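Putative acyl-CoA dehydrogenase (Burkholderia xenovorans, PDB 5JSC) is of unknown function but binds flavin-adenine dinucleotide and has the domain make-up of the acyl-CoA dehydrogenase family. Local coordinates at residues A305-T310 against I350-Q355; A268-A273 against L309-S314; A55-L60 against T139-F144. One frame throughout, in Å; residues are numbered along the deposited sequence.

Starting from the N terminus, interaction 3 comes first: helix 53-66 meets residues 139-144, closing a largely helical loop that leads to short strand 144-145, and it is complete before the other two begin. Interaction 2 then joins helix 250-286 to helix 298-325, and interaction 1 joins helix 298-325 to helix 332-356. Interaction 1 begins on the stretch where interaction 2 ends, the two sharing Leu309 and Thr310; Ile350 CD1 also touches Phe272 CB at 4.1 Å. Interactions 1 and 2 thus tie three successive helices of the C-terminal domain together, with centres about 10 Å apart. Interactions 2 and 3 lie on opposite sides of the chain's centre, their centres about 26 Å apart.

Interaction 1: residues A305-T310 against I350-Q355; sequences AQMALT and IDAAVQ. With FAD (flavin-adenine dinucleotide), chain T; SO4 (sulfate ion), chain P.
A small, buried, wholly apolar contact between two helices is made here by Met307 of helix 298-325 and the methyl groups of Ala352 and Ala353 on helix 332-356. Met307 SD lies 3.8 Å from Ala352 CB, and Met307 CG is almost as near to the same methyl, so the thioether passes alongside Ala352 before its tip turns to the next residue. Met307 CE ends 4.1 Å from Ala353 CB. The Met307 side chain leaves with CG beside the backbone N and then bends at its last torsion (chi3 69°), which carries the terminal methyl to Ala353. The CA atoms of Met307 and Ala352 are 7.6 Å apart, and no hydrogen bond links the two segments.

Both helices belong to the mainly helical C-terminal domain of the acyl-CoA dehydrogenase fold, and helix 250-286 covers the contact through Met277, against Met307, and Ala276, against Ala353. Each helix also reaches outward to a bound group. At the end of helix 332-356, the backbone carbonyl of Gln355 accepts a hydrogen bond of 2.8 Å from ribose hydroxyl O3B of FAD, while Gln355 CG packs against O2B of the same ribose. Gln355 OE1 accepts from Arg376 NH2, and NE2 bonds to Glu386 OE1 and to the backbone carbonyl of Arg379, all of the third subunit; Asp351 forms salt bridges to Arg376 and Arg379 there, so this helix end lies at a subunit interface shared with the cofactor. On helix 298-325, Thr310 OG1 is 2.7 Å from O3 of a sulfate ion, probably from the crystallisation liquor, and 3.0 Å from Gln306 OE1. Which of the two takes the Thr310 proton is not settled. His341 of the second subunit also binds this sulfate.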
loop_
_atom_site.group_PDB
_atom_site.type_symbol
_atom_site.label_atom_id
_atom_site.label_comp_id
_atom_site.label_asym_id
_atom_site.label_seq_id
_atom_site.Cartn_x
_atom_site.Cartn_y
_atom_site.Cartn_z
ATOM N N ALA C 305 3.706 7.367 13.811
ATOM C CA ALA C 305 4.957 6.638 13.608
ATOM C C ALA C 305 5.296 6.534 12.131
ATOM O O ALA C 305 6.449 6.747 11.736
ATOM C CB ALA C 305 4.868 5.244 14.227
ATOM N N GLN C 306 4.296 6.219 11.299
ATOM C CA GLN C 306 4.546 6.082 9.869
ATOM C C GLN C 306 4.865 7.427 9.239
ATOM O O GLN C 306 5.713 7.508 8.338
ATOM C CB GLN C 306 3.346 5.433 9.173
ATOM C CG GLN C 306 3.524 5.358 7.647
ATOM C CD GLN C 306 4.679 4.461 7.206
ATOM O OE1 GLN C 306 5.684 4.933 6.641
ATOM N NE2 GLN C 306 4.532 3.163 7.429
ATOM N N MET C 307 4.211 8.494 9.709
ATOM C CA MET C 307 4.569 9.830 9.242
ATOM C C MET C 307 6.039 10.108 9.519
ATOM O O MET C 307 6.780 10.553 8.634
ATOM C CB MET C 307 3.681 10.879 9.913
ATOM C CG MET C 307 2.212 10.780 9.489
ATOM S SD MET C 307 1.089 11.655 10.596
ATOM C CE MET C 307 1.555 13.343 10.234
ATOM N N ALA C 308 6.484 9.810 10.741
ATOM C CA ALA C 308 7.870 10.062 11.124
ATOM C C ALA C 308 8.840 9.168 10.362
ATOM O O ALA C 308 9.937 9.607 9.986
ATOM C CB ALA C 308 8.028 9.861 12.629
ATOM N N LEU C 309 8.465 7.906 10.142
ATOM C CA LEU C 309 9.311 6.997 9.370
ATOM C C LEU C 309 9.493 7.504 7.945
ATOM O O LEU C 309 10.614 7.546 7.418
ATOM C CB LEU C 309 8.688 5.600 9.372
ATOM C CG LEU C 309 9.450 4.535 8.572
ATOM C CD1 LEU C 309 10.865 4.375 9.128
ATOM C CD2 LEU C 309 8.694 3.203 8.588
ATOM N N THR C 310 8.391 7.902 7.308
ATOM C CA THR C 310 8.469 8.438 5.953
ATOM C C THR C 310 9.340 9.685 5.908
ATOM O O THR C 310 10.147 9.854 4.983
ATOM C CB THR C 310 7.060 8.720 5.433
ATOM O OG1 THR C 310 6.396 7.467 5.253
ATOM C CG2 THR C 310 7.105 9.459 4.109
ATOM N N ILE C 350 1.074 14.420 4.692
ATOM C CA ILE C 350 0.122 15.520 4.708
ATOM C C ILE C 350 -1.302 14.987 4.762
ATOM O O ILE C 350 -2.138 15.485 5.523
ATOM C CB ILE C 350 0.367 16.422 3.484
ATOM C CG1 ILE C 350 1.685 17.184 3.680
ATOM C CG2 ILE C 350 -0.790 17.372 3.266
ATOM C CD1 ILE C 350 2.221 17.797 2.392
ATOM N N ASP C 351 -1.589 13.944 3.981
ATOM C CA ASP C 351 -2.926 13.360 3.984
ATOM C C ASP C 351 -3.294 12.835 5.360
ATOM O O ASP C 351 -4.443 12.992 5.809
ATOM C CB ASP C 351 -2.999 12.243 2.949
ATOM C CG ASP C 351 -4.376 11.683 2.803
ATOM O OD1 ASP C 351 -5.190 12.321 2.106
ATOM O OD2 ASP C 351 -4.633 10.599 3.381
ATOM N N ALA C 352 -2.333 12.208 6.044
ATOM C CA ALA C 352 -2.575 11.709 7.393
ATOM C C ALA C 352 -2.819 12.855 8.368
ATOM O O ALA C 352 -3.681 12.750 9.247
ATOM C CB ALA C 352 -1.394 10.854 7.854
ATOM N N ALA C 353 -2.073 13.959 8.229
ATOM C CA ALA C 353 -2.289 15.107 9.106
ATOM C C ALA C 353 -3.671 15.728 8.897
ATOM O O ALA C 353 -4.323 16.145 9.866
ATOM C CB ALA C 353 -1.181 16.152 8.899
ATOM N N VAL C 354 -4.124 15.824 7.643
ATOM C CA VAL C 354 -5.496 16.259 7.378
ATOM C C VAL C 354 -6.484 15.383 8.140
ATOM O O VAL C 354 -7.398 15.877 8.814
ATOM C CB VAL C 354 -5.788 16.233 5.866
ATOM C CG1 VAL C 354 -7.284 16.415 5.616
ATOM C CG2 VAL C 354 -4.997 17.320 5.163
ATOM N N GLN C 355 -6.300 14.065 8.054
ATOM C CA GLN C 355 -7.237 13.138 8.683
ATOM C C GLN C 355 -7.264 13.319 10.197
ATOM O O GLN C 355 -8.336 13.260 10.823
ATOM C CB GLN C 355 -6.869 11.702 8.310
ATOM C CG GLN C 355 -7.969 10.693 8.559
ATOM C CD GLN C 355 -9.144 10.829 7.601
ATOM O OE1 GLN C 355 -9.106 11.603 6.640
ATOM N NE2 GLN C 355 -10.195 10.051 7.849
HETATM P PA FAD T . -12.384 14.460 15.599
HETATM O O1A FAD T . -13.553 13.858 16.301
HETATM O O2A FAD T . -11.501 15.359 16.434
HETATM O O5B FAD T . -11.538 13.289 14.960
HETATM C C5B FAD T . -10.264 13.588 14.353
HETATM C C4B FAD T . -9.787 12.307 13.721
HETATM O O4B FAD T . -9.555 11.335 14.758
HETATM C C3B FAD T . -10.797 11.613 12.817
HETATM O O3B FAD T . -10.875 12.197 11.519
HETATM C C2B FAD T . -10.265 10.179 12.799
HETATM O O2B FAD T . -9.240 10.036 11.816
HETATM C C1B FAD T . -9.680 10.033 14.214
HETATM N N9A FAD T . -10.476 9.227 15.137
HETATM C C8A FAD T . -11.760 9.470 15.548
HETATM N N7A FAD T . -12.193 8.641 16.466
HETATM C C5A FAD T . -11.118 7.788 16.672
HETATM C C6A FAD T . -10.928 6.698 17.540
HETATM N N6A FAD T . -11.863 6.252 18.391
HETATM N N1A FAD T . -9.732 6.070 17.508
HETATM C C2A FAD T . -8.798 6.509 16.656
HETATM N N3A FAD T . -8.865 7.524 15.791
HETATM C C4A FAD T . -10.057 8.133 15.853
HETATM N N1 FAD T . -21.537 17.340 11.064
HETATM C C2 FAD T . -22.873 17.481 11.302
HETATM O O2 FAD T . -23.365 17.286 12.421
HETATM N N3 FAD T . -23.710 17.838 10.276
HETATM C C4 FAD T . -23.337 18.067 8.966
HETATM O O4 FAD T . -24.160 18.463 8.152
HETATM C C4X FAD T . -21.935 17.888 8.710
HETATM N N5 FAD T . -21.489 18.148 7.509
HETATM C C5X FAD T . -20.118 18.154 7.312
HETATM C C6 FAD T . -19.620 18.589 6.081
HETATM C C7 FAD T . -18.253 18.726 5.866
HETATM C C7M FAD T . -17.752 19.236 4.538
HETATM C C8 FAD T . -17.359 18.404 6.897
HETATM C C8M FAD T . -15.870 18.551 6.705
HETATM C C9 FAD T . -17.851 17.956 8.116
HETATM C C9A FAD T . -19.219 17.832 8.336
HETATM N N10 FAD T . -19.747 17.485 9.598
HETATM C C10 FAD T . -21.102 17.534 9.826
HETATM C "C1'" FAD T . -18.829 17.185 10.706
HETATM C "C2'" FAD T . -18.185 15.805 10.616
HETATM O "O2'" FAD T . -19.145 14.782 10.883
HETATM C "C3'" FAD T . -17.036 15.712 11.622
HETATM O "O3'" FAD T . -16.005 16.570 11.143
HETATM C "C4'" FAD T . -16.463 14.307 11.814
HETATM O "O4'" FAD T . -17.412 13.499 12.513
HETATM C "C5'" FAD T . -15.141 14.316 12.553
HETATM O "O5'" FAD T . -15.328 15.018 13.802
HETATM P P FAD T . -14.209 16.128 14.146
HETATM O O1P FAD T . -14.033 17.101 13.040
HETATM O O2P FAD T . -14.593 16.766 15.451
HETATM O O3P FAD T . -12.871 15.284 14.327
HETATM S S SO4 P . 8.654 4.758 4.137
HETATM O O1 SO4 P . 9.726 5.319 4.963
HETATM O O2 SO4 P . 9.241 4.044 3.004
HETATM O O3 SO4 P . 7.800 5.844 3.636
HETATM O O4 SO4 P . 7.894 3.809 4.955
#

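Interaction 2: residues A268-A273 against L309-S314; sequences ASLGFA and LTIDSS. With SO4 (sulfate ion), chain P.
Two neighbouring antiparallel helices of the C-terminal helical domain meet through Leu270 and Ala273 on helix 250-286 and Ile311 on helix 298-325. Their local axes approach to 10.1 Å and their N-to-C directions make an angle of 155°, with Leu270 and Ile311 the closest CA pair. Ile311 lies against two residues one helical turn apart and gives a different branch to each. With CG1 beside the backbone N (chi1 -78°), this branch goes to Ala273: CG1 is 3.9 Å from Ala273 CB, and CD1 comes to rest 3.7 Å from Ala273 O. The other branch, CG2, stands 3.9 Å from Leu270 CD1, where the two side chains cross at about a right angle. Leu270 CD1 also reaches past the side chain to the backbone, 3.7 Å from Ile311 O, and more loosely touches Ser314 CB.

Ser314 faces the contact with its carbon while its hydroxyl is occupied: OG donates to Thr310 O at 2.8 Å, from above the carbonyl plane (C=O...donor angle 144°). The backbone N of Ser314 reaches that carbonyl from the opposite face, so Thr310 O is gripped twice by one residue. Ser314 OG is also bonded to His341 ND1; the same helix, 332-356, packs on Ala273 through Ala346. Such side-by-side, antiparallel helix packing is typical of the C-terminal helical bundle of acyl-CoA dehydrogenases.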
loop_
_atom_site.group_PDB
_atom_site.type_symbol
_atom_site.label_atom_id
_atom_site.label_comp_id
_atom_site.label_asym_id
_atom_site.label_seq_id
_atom_site.Cartn_x
_atom_site.Cartn_y
_atom_site.Cartn_z
ATOM N N ALA C 268 12.100 20.295 -0.600
ATOM C CA ALA C 268 10.876 21.059 -0.358
ATOM C C ALA C 268 9.746 20.143 0.092
ATOM O O ALA C 268 9.013 20.469 1.035
ATOM C CB ALA C 268 10.464 21.841 -1.606
ATOM N N SER C 269 9.597 18.989 -0.565
ATOM C CA SER C 269 8.591 18.009 -0.159
ATOM C C SER C 269 8.763 17.637 1.304
ATOM O O SER C 269 7.792 17.577 2.073
ATOM C CB SER C 269 8.710 16.748 -1.019
ATOM O OG SER C 269 8.519 17.019 -2.391
ATOM N N LEU C 270 10.006 17.378 1.695
ATOM C CA LEU C 270 10.329 17.033 3.071
ATOM C C LEU C 270 9.938 18.150 4.031
ATOM O O LEU C 270 9.400 17.883 5.111
ATOM C CB LEU C 270 11.828 16.733 3.154
ATOM C CG LEU C 270 12.477 16.598 4.525
ATOM C CD1 LEU C 270 11.864 15.429 5.284
ATOM C CD2 LEU C 270 13.990 16.396 4.352
ATOM N N GLY C 271 10.218 19.404 3.662
ATOM C CA GLY C 271 9.821 20.522 4.511
ATOM C C GLY C 271 8.316 20.614 4.698
ATOM O O GLY C 271 7.826 20.817 5.813
ATOM N N PHE C 272 7.558 20.479 3.602
ATOM C CA PHE C 272 6.104 20.427 3.721
ATOM C C PHE C 272 5.675 19.289 4.647
ATOM O O PHE C 272 4.791 19.467 5.498
ATOM C CB PHE C 272 5.464 20.261 2.340
ATOM C CG PHE C 272 5.602 21.470 1.441
ATOM C CD1 PHE C 272 5.328 22.756 1.913
ATOM C CD2 PHE C 272 5.993 21.316 0.112
ATOM C CE1 PHE C 272 5.448 23.858 1.081
ATOM C CE2 PHE C 272 6.113 22.420 -0.727
ATOM C CZ PHE C 272 5.847 23.694 -0.240
ATOM N N ALA C 273 6.294 18.111 4.500
ATOM C CA ALA C 273 5.966 16.979 5.369
ATOM C C ALA C 273 6.276 17.289 6.831
ATOM O O ALA C 273 5.495 16.937 7.728
ATOM C CB ALA C 273 6.708 15.722 4.913
ATOM N N LEU C 309 8.465 7.906 10.142
ATOM C CA LEU C 309 9.311 6.997 9.370
ATOM C C LEU C 309 9.493 7.504 7.945
ATOM O O LEU C 309 10.614 7.546 7.418
ATOM C CB LEU C 309 8.688 5.600 9.372
ATOM C CG LEU C 309 9.450 4.535 8.572
ATOM C CD1 LEU C 309 10.865 4.375 9.128
ATOM C CD2 LEU C 309 8.694 3.203 8.588
ATOM N N THR C 310 8.391 7.902 7.308
ATOM C CA THR C 310 8.469 8.438 5.953
ATOM C C THR C 310 9.340 9.685 5.908
ATOM O O THR C 310 10.147 9.854 4.983
ATOM C CB THR C 310 7.060 8.720 5.433
ATOM O OG1 THR C 310 6.396 7.467 5.253
ATOM C CG2 THR C 310 7.105 9.459 4.109
ATOM N N ILE C 311 9.219 10.554 6.916
ATOM C CA ILE C 311 10.043 11.759 6.962
ATOM C C ILE C 311 11.520 11.408 7.089
ATOM O O ILE C 311 12.370 11.988 6.395
ATOM C CB ILE C 311 9.568 12.684 8.097
ATOM C CG1 ILE C 311 8.310 13.425 7.639
ATOM C CG2 ILE C 311 10.681 13.679 8.519
ATOM C CD1 ILE C 311 7.558 14.101 8.760
ATOM N N ASP C 312 11.860 10.461 7.967
ATOM C CA ASP C 312 13.280 10.140 8.137
ATOM C C ASP C 312 13.845 9.449 6.904
ATOM O O ASP C 312 14.971 9.744 6.489
ATOM C CB ASP C 312 13.500 9.289 9.389
ATOM C CG ASP C 312 13.643 10.131 10.640
ATOM O OD1 ASP C 312 13.294 11.339 10.591
ATOM O OD2 ASP C 312 14.096 9.590 11.673
ATOM N N SER C 313 13.089 8.537 6.289
ATOM C CA SER C 313 13.607 7.913 5.077
ATOM C C SER C 313 13.736 8.942 3.959
ATOM O O SER C 313 14.725 8.922 3.215
ATOM C CB SER C 313 12.735 6.725 4.655
ATOM O OG SER C 313 11.386 7.089 4.478
ATOM N N SER C 314 12.776 9.869 3.849
ATOM C CA SER C 314 12.888 10.938 2.858
ATOM C C SER C 314 14.113 11.799 3.127
ATOM O O SER C 314 14.896 12.088 2.216
ATOM C CB SER C 314 11.631 11.804 2.856
ATOM O OG SER C 314 10.503 11.061 2.427
HETATM S S SO4 P . 8.654 4.758 4.137
HETATM O O1 SO4 P . 9.726 5.319 4.963
HETATM O O2 SO4 P . 9.241 4.044 3.004
HETATM O O3 SO4 P . 7.800 5.844 3.636
HETATM O O4 SO4 P . 7.894 3.809 4.955
#

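Interaction 3: residues A55-L60 against T139-F144; sequences ATCRRL and TAIAAF. With FAD (flavin-adenine dinucleotide), chain M.
Ile141 and Arg58 meet where helix 53-66, in the N-terminal helical domain of the acyl-CoA dehydrogenase fold, packs on the segment that leaves helix 125-136 for strand 144-145. The contact between 55-60 and 139-144 is purely van der Waals. Ile141 CD1 reaches Arg58 CG at 3.8 Å and lies 4.2 Å from Arg58 CA, so it is the root of the arginine, not its guanidinium group, that does the touching. The two side chains cross at about a right angle. Ile141 is stretched out, with CD1 anti to CA (chi2 176°), and so presents its terminal methyl to the helix. A further approach, of Cys57 SG to the same methyl, belongs to one of two modelled conformers and is doubtful. Ile183 adjoins both Cys57 and Arg58 from a loop.

Hydrogen bonds tie residues 140-143 to Gln112 of helix 103-122, Asp185 and strand 186-192. Ile141 N is bonded to Asp185 OD2, Gln112 bonds through its amide to both Ala140 O and Ala142 N, and Ala143 pairs through its backbone with Val188. At the far end the segment becomes part of the cofactor site: Phe144, whose ring meets that of Phe190, offers its backbone carbonyl to the flavin, and FAD N3 donates to Phe144 O at 2.8 Å in a nearly straight bond (N-H...O angle 174°).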
loop_
_atom_site.group_PDB
_atom_site.type_symbol
_atom_site.label_atom_id
_atom_site.label_comp_id
_atom_site.label_asym_id
_atom_site.label_seq_id
_atom_site.Cartn_x
_atom_site.Cartn_y
_atom_site.Cartn_z
ATOM N N ALA C 55 2.964 39.824 -6.790
ATOM C CA ALA C 55 3.631 40.803 -5.938
ATOM C C ALA C 55 4.361 40.122 -4.785
ATOM O O ALA C 55 5.449 40.557 -4.385
ATOM C CB ALA C 55 2.617 41.817 -5.409
ATOM N N THR C 56 3.773 39.059 -4.232
ATOM C CA THR C 56 4.420 38.354 -3.135
ATOM C C THR C 56 5.722 37.707 -3.591
ATOM O O THR C 56 6.729 37.758 -2.875
ATOM C CB THR C 56 3.466 37.319 -2.536
ATOM O OG1 THR C 56 2.327 37.993 -1.981
ATOM C CG2 THR C 56 4.156 36.519 -1.435
ATOM N N CYS C 57 5.730 37.100 -4.782
ATOM C CA CYS C 57 6.946 36.488 -5.335
ATOM C C CYS C 57 8.037 37.528 -5.509
ATOM O O CYS C 57 9.192 37.325 -5.126
ATOM C CB CYS C 57 6.649 35.821 -6.692
ATOM S SG CYS C 57 8.037 35.769 -7.950
ATOM N N ARG C 58 7.674 38.665 -6.108
ATOM C CA ARG C 58 8.649 39.730 -6.323
ATOM C C ARG C 58 9.251 40.195 -5.003
ATOM O O ARG C 58 10.472 40.376 -4.894
ATOM C CB ARG C 58 7.999 40.908 -7.048
ATOM C CG ARG C 58 7.642 40.653 -8.506
ATOM C CD ARG C 58 7.052 41.913 -9.118
ATOM N NE ARG C 58 7.114 41.912 -10.577
ATOM C CZ ARG C 58 6.067 41.765 -11.378
ATOM N NH1 ARG C 58 4.851 41.605 -10.869
ATOM N NH2 ARG C 58 6.235 41.788 -12.695
ATOM N N ARG C 59 8.407 40.390 -3.987
ATOM C CA ARG C 59 8.895 40.842 -2.691
ATOM C C ARG C 59 9.805 39.800 -2.058
ATOM O O ARG C 59 10.865 40.135 -1.515
ATOM C CB ARG C 59 7.704 41.163 -1.788
ATOM C CG ARG C 59 8.050 41.630 -0.398
ATOM C CD ARG C 59 6.807 42.186 0.310
ATOM N NE ARG C 59 5.781 41.170 0.555
ATOM C CZ ARG C 59 4.628 41.070 -0.107
ATOM N NH1 ARG C 59 4.325 41.928 -1.075
ATOM N NH2 ARG C 59 3.766 40.109 0.202
ATOM N N LEU C 60 9.418 38.524 -2.142
ATOM C CA LEU C 60 10.216 37.458 -1.546
ATOM C C LEU C 60 11.578 37.336 -2.216
ATOM O O LEU C 60 12.593 37.146 -1.533
ATOM C CB LEU C 60 9.455 36.133 -1.618
ATOM C CG LEU C 60 8.318 35.994 -0.605
ATOM C CD1 LEU C 60 7.416 34.836 -0.995
ATOM C CD2 LEU C 60 8.879 35.793 0.805
ATOM N N THR C 139 17.704 40.862 -7.739
ATOM C CA THR C 139 17.237 41.957 -8.582
ATOM C C THR C 139 16.877 41.513 -9.993
ATOM O O THR C 139 16.472 42.352 -10.808
ATOM C CB THR C 139 18.276 43.086 -8.634
ATOM O OG1 THR C 139 19.486 42.605 -9.230
ATOM C CG2 THR C 139 18.565 43.614 -7.225
ATOM N N ALA C 140 17.011 40.224 -10.302
ATOM C CA ALA C 140 16.484 39.652 -11.536
ATOM C C ALA C 140 15.801 38.339 -11.203
ATOM O O ALA C 140 16.393 37.487 -10.536
ATOM C CB ALA C 140 17.580 39.404 -12.576
ATOM N N ILE C 141 14.566 38.178 -11.676
ATOM C CA ILE C 141 13.780 36.973 -11.438
ATOM C C ILE C 141 13.991 36.011 -12.604
ATOM O O ILE C 141 13.802 36.383 -13.771
ATOM C CB ILE C 141 12.291 37.329 -11.263
ATOM C CG1 ILE C 141 12.116 38.236 -10.036
ATOM C CG2 ILE C 141 11.444 36.070 -11.139
ATOM C CD1 ILE C 141 10.693 38.720 -9.822
ATOM N N ALA C 142 14.382 34.776 -12.291
ATOM C CA ALA C 142 14.751 33.773 -13.284
ATOM C C ALA C 142 13.585 32.842 -13.590
ATOM O O ALA C 142 12.645 32.708 -12.805
ATOM C CB ALA C 142 15.950 32.949 -12.794
ATOM N N ALA C 143 13.677 32.174 -14.742
ATOM C CA ALA C 143 12.677 31.190 -15.145
ATOM C C ALA C 143 13.309 30.178 -16.092
ATOM O O ALA C 143 14.284 30.474 -16.787
ATOM C CB ALA C 143 11.467 31.862 -15.802
ATOM N N PHE C 144 12.715 28.987 -16.118
ATOM C CA PHE C 144 13.226 27.799 -16.804
ATOM C C PHE C 144 12.109 27.308 -17.715
ATOM O O PHE C 144 11.102 26.789 -17.226
ATOM C CB PHE C 144 13.610 26.749 -15.760
ATOM C CG PHE C 144 14.194 25.470 -16.304
ATOM C CD1 PHE C 144 15.540 25.385 -16.622
ATOM C CD2 PHE C 144 13.418 24.314 -16.396
ATOM C CE1 PHE C 144 16.094 24.199 -17.074
ATOM C CE2 PHE C 144 13.973 23.117 -16.840
ATOM C CZ PHE C 144 15.311 23.063 -17.181
HETATM P PA FAD M . 2.586 14.449 -19.610
HETATM O O1A FAD M . 3.946 14.524 -20.194
HETATM O O2A FAD M . 1.408 14.389 -20.585
HETATM O O5B FAD M . 2.544 13.197 -18.632
HETATM C C5B FAD M . 1.299 12.824 -18.011
HETATM C C4B FAD M . 1.636 11.729 -17.032
HETATM O O4B FAD M . 2.115 10.584 -17.760
HETATM C C3B FAD M . 2.783 12.037 -16.080
HETATM O O3B FAD M . 2.396 12.873 -14.986
HETATM C C2B FAD M . 3.221 10.635 -15.654
HETATM O O2B FAD M . 2.387 10.161 -14.596
HETATM C C1B FAD M . 2.955 9.811 -16.926
HETATM N N9A FAD M . 4.138 9.451 -17.699
HETATM C C8A FAD M . 5.055 10.302 -18.262
HETATM N N7A FAD M . 5.970 9.701 -18.981
HETATM C C5A FAD M . 5.637 8.356 -18.884
HETATM C C6A FAD M . 6.209 7.196 -19.435
HETATM N N6A FAD M . 7.300 7.199 -20.209
HETATM N N1A FAD M . 5.626 6.009 -19.152
HETATM C C2A FAD M . 4.548 5.997 -18.356
HETATM N N3A FAD M . 3.920 7.028 -17.780
HETATM C C4A FAD M . 4.515 8.188 -18.090
HETATM N N1 FAD M . 7.797 23.158 -16.679
HETATM C C2 FAD M . 8.805 23.996 -17.077
HETATM O O2 FAD M . 9.385 23.856 -18.167
HETATM N N3 FAD M . 9.184 25.030 -16.262
HETATM C C4 FAD M . 8.638 25.331 -15.030
HETATM O O4 FAD M . 8.992 26.336 -14.421
HETATM C C4X FAD M . 7.604 24.434 -14.603
HETATM N N5 FAD M . 6.994 24.691 -13.479
HETATM C C5X FAD M . 5.865 23.949 -13.166
HETATM C C6 FAD M . 5.113 24.315 -12.051
HETATM C C7 FAD M . 3.918 23.674 -11.750
HETATM C C7M FAD M . 3.112 24.132 -10.561
HETATM C C8 FAD M . 3.472 22.620 -12.572
HETATM C C8M FAD M . 2.177 21.900 -12.284
HETATM C C9 FAD M . 4.232 22.241 -13.674
HETATM C C9A FAD M . 5.418 22.900 -13.982
HETATM N N10 FAD M . 6.157 22.605 -15.148
HETATM C C10 FAD M . 7.237 23.376 -15.502
HETATM C "C1'" FAD M . 5.664 21.565 -16.061
HETATM C "C2'" FAD M . 5.977 20.149 -15.590
HETATM O "O2'" FAD M . 7.374 19.875 -15.694
HETATM C "C3'" FAD M . 5.198 19.152 -16.447
HETATM O "O3'" FAD M . 3.832 19.336 -16.105
HETATM C "C4'" FAD M . 5.597 17.694 -16.221
HETATM O "O4'" FAD M . 6.888 17.469 -16.789
HETATM C "C5'" FAD M . 4.588 16.734 -16.818
HETATM O "O5'" FAD M . 4.450 17.052 -18.218
HETATM P P FAD M . 2.930 17.162 -18.781
HETATM O O1P FAD M . 2.108 18.066 -17.929
HETATM O O2P FAD M . 2.982 17.522 -20.234
HETATM O O3P FAD M . 2.350 15.684 -18.635
#